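Local coordinates for peptidase M16 domain protein (Alicyclobacillus acidocaldarius subsp. acidocaldarius DSM 446, PDB 4XEA) that is a putative M16-family metallopeptidase that binds a metal ion and probably cleaves peptides by metal-assisted hydrolysis, at residues Arg351-Ile356 with Gln395-Glu400. Sequence-based numbering, arbitrary orientation.
Sequences RARKKI and QTMTLE
Helix 346-363 passes the junction of two helices with the backbones well apart, the nearest CA atoms, those of Arg353 and Gln395, lying 8.2 Å from each other. Helix 387-396 ends at Thr396, Met397 (selenomethionine) leaves the helical conformation, and Thr398 takes the N-cap position of helix 399-409, its OG1 bonded to the backbone N of Arg401. Arg353 spans the gap with CG anti to its own N (chi1 -175°) and bends at chi2 and chi3. Its guanidinium meets the Met397 carbonyl end-on, both terminal nitrogens gripping one oxygen from the same face of the carbonyl plane: NH1 lies 3.0 Å and NH2 3.2 Å from Met397 O, with N-H...O angles of 150° and 141°. Arg353 NH1 also bonds to Leu394 O, while NE forms a salt bridge with Glu350, which should limit rotation of the group. With an alanine here, the Met397 and Leu394 carbonyls would probably lose these donors. Met397 CB comes within 3.8 Å of Arg353 NH1, but its chain then turns away to pack on Phe349 and Ala274. An arginine thus ties down main-chain carbonyls at a helix C-terminus and the following turn, within the helices of the chain's C-terminal half, where helix 265-283 packs against both Met397 and Ala352.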
loop_
_atom_site.group_PDB
_atom_site.type_symbol
_atom_site.label_atom_id
_atom_site.label_comp_id
_atom_site.label_asym_id
_atom_site.label_seq_id
_atom_site.Cartn_x
_atom_site.Cartn_y
_atom_site.Cartn_z
ATOM N N ARG A 351 10.644 20.175 12.601
ATOM C CA ARG A 351 9.953 19.824 11.357
ATOM C C ARG A 351 9.547 18.360 11.399
ATOM O O ARG A 351 8.485 17.991 10.915
ATOM C CB ARG A 351 10.780 20.127 10.093
ATOM C CG ARG A 351 10.811 21.605 9.699
ATOM C CD ARG A 351 11.413 21.830 8.293
ATOM N NE ARG A 351 12.769 21.269 8.193
ATOM C CZ ARG A 351 13.898 21.916 8.513
ATOM N NH1 ARG A 351 15.066 21.298 8.387
ATOM N NH2 ARG A 351 13.878 23.163 8.977
ATOM N N ALA A 352 10.388 17.531 12.006
ATOM C CA ALA A 352 10.139 16.122 12.074
ATOM C C ALA A 352 8.972 15.818 13.018
ATOM O O ALA A 352 8.074 15.017 12.670
ATOM C CB ALA A 352 11.401 15.374 12.531
ATOM N N ARG A 353 9.019 16.389 14.217
ATOM C CA ARG A 353 7.917 16.255 15.168
ATOM C C ARG A 353 6.574 16.655 14.503
ATOM O O ARG A 353 5.576 15.947 14.654
ATOM C CB ARG A 353 8.150 17.133 16.389
ATOM C CG ARG A 353 7.114 16.960 17.480
ATOM C CD ARG A 353 6.545 18.306 17.960
ATOM N NE ARG A 353 7.549 19.102 18.652
ATOM C CZ ARG A 353 8.025 18.816 19.861
ATOM N NH1 ARG A 353 7.579 17.756 20.542
ATOM N NH2 ARG A 353 8.951 19.601 20.408
ATOM N N LYS A 354 6.564 17.751 13.762
ATOM C CA LYS A 354 5.332 18.206 13.087
ATOM C C LYS A 354 4.880 17.274 11.942
ATOM O O LYS A 354 3.681 17.048 11.777
ATOM C CB LYS A 354 5.505 19.612 12.533
ATOM C CG LYS A 354 4.174 20.232 12.000
ATOM C CD LYS A 354 4.381 21.151 10.848
ATOM C CE LYS A 354 4.218 22.615 11.250
ATOM N NZ LYS A 354 5.047 22.891 12.445
ATOM N N LYS A 355 5.826 16.729 11.164
ATOM C CA LYS A 355 5.487 15.711 10.156
ATOM C C LYS A 355 4.882 14.486 10.812
ATOM O O LYS A 355 3.862 13.981 10.359
ATOM C CB LYS A 355 6.717 15.305 9.316
ATOM C CG LYS A 355 6.420 14.301 8.162
ATOM C CD LYS A 355 7.680 13.642 7.570
ATOM C CE LYS A 355 8.531 14.569 6.729
ATOM N NZ LYS A 355 9.790 13.852 6.234
ATOM N N ILE A 356 5.513 13.985 11.866
ATOM C CA ILE A 356 5.060 12.747 12.494
ATOM C C ILE A 356 3.729 12.954 13.277
ATOM O O ILE A 356 2.898 12.069 13.317
ATOM C CB ILE A 356 6.151 12.126 13.392
ATOM C CG1 ILE A 356 7.435 11.781 12.589
ATOM C CG2 ILE A 356 5.615 10.901 14.136
ATOM C CD1 ILE A 356 7.262 10.894 11.342
ATOM N N GLN A 395 3.748 15.714 21.673
ATOM C CA GLN A 395 3.651 17.102 22.121
ATOM C C GLN A 395 4.754 17.510 23.075
ATOM O O GLN A 395 5.220 18.644 23.034
ATOM C CB GLN A 395 2.333 17.347 22.861
ATOM C CG GLN A 395 1.075 17.283 22.011
ATOM C CD GLN A 395 -0.194 17.330 22.860
ATOM O OE1 GLN A 395 -0.239 16.796 23.974
ATOM N NE2 GLN A 395 -1.233 17.953 22.326
ATOM N N THR A 396 5.147 16.587 23.950
ATOM C CA THR A 396 6.010 16.906 25.087
ATOM C C THR A 396 7.476 16.511 24.864
ATOM O O THR A 396 8.374 16.978 25.564
ATOM C CB THR A 396 5.477 16.234 26.359
ATOM O OG1 THR A 396 5.455 14.816 26.171
ATOM C CG2 THR A 396 4.074 16.732 26.667
HETATM N N MSE A 397 7.721 15.649 23.891
HETATM C CA MSE A 397 9.079 15.300 23.499
HETATM C C MSE A 397 10.000 16.541 23.366
HETATM O O MSE A 397 9.573 17.567 22.814
HETATM C CB MSE A 397 8.978 14.570 22.181
HETATM C CG MSE A 397 10.245 14.355 21.538
HETATM SE SE MSE A 397 11.068 12.819 22.250
HETATM C CE MSE A 397 11.713 12.429 20.478
ATOM N N THR A 398 11.225 16.469 23.900
ATOM C CA THR A 398 12.170 17.618 23.897
ATOM C C THR A 398 13.448 17.358 23.071
ATOM O O THR A 398 13.806 16.220 22.821
ATOM C CB THR A 398 12.601 18.003 25.349
ATOM O OG1 THR A 398 13.339 16.927 25.943
ATOM C CG2 THR A 398 11.389 18.298 26.209
ATOM N N LEU A 399 14.153 18.428 22.686
ATOM C CA LEU A 399 15.460 18.302 22.015
ATOM C C LEU A 399 16.487 17.590 22.911
ATOM O O LEU A 399 17.303 16.797 22.422
ATOM C CB LEU A 399 15.997 19.697 21.590
ATOM C CG LEU A 399 17.328 19.772 20.812
ATOM C CD1 LEU A 399 17.284 19.024 19.480
ATOM C CD2 LEU A 399 17.767 21.264 20.599
ATOM N N GLU A 400 16.469 17.869 24.219
ATOM C CA GLU A 400 17.376 17.157 25.157
ATOM C C GLU A 400 17.127 15.657 25.117
ATOM O O GLU A 400 18.054 14.825 25.012
ATOM C CB GLU A 400 17.160 17.675 26.588
ATOM C CG GLU A 400 17.936 16.916 27.700
ATOM C CD GLU A 400 17.867 17.643 29.054
ATOM O OE1 GLU A 400 16.804 17.605 29.713
ATOM O OE2 GLU A 400 18.866 18.295 29.447
#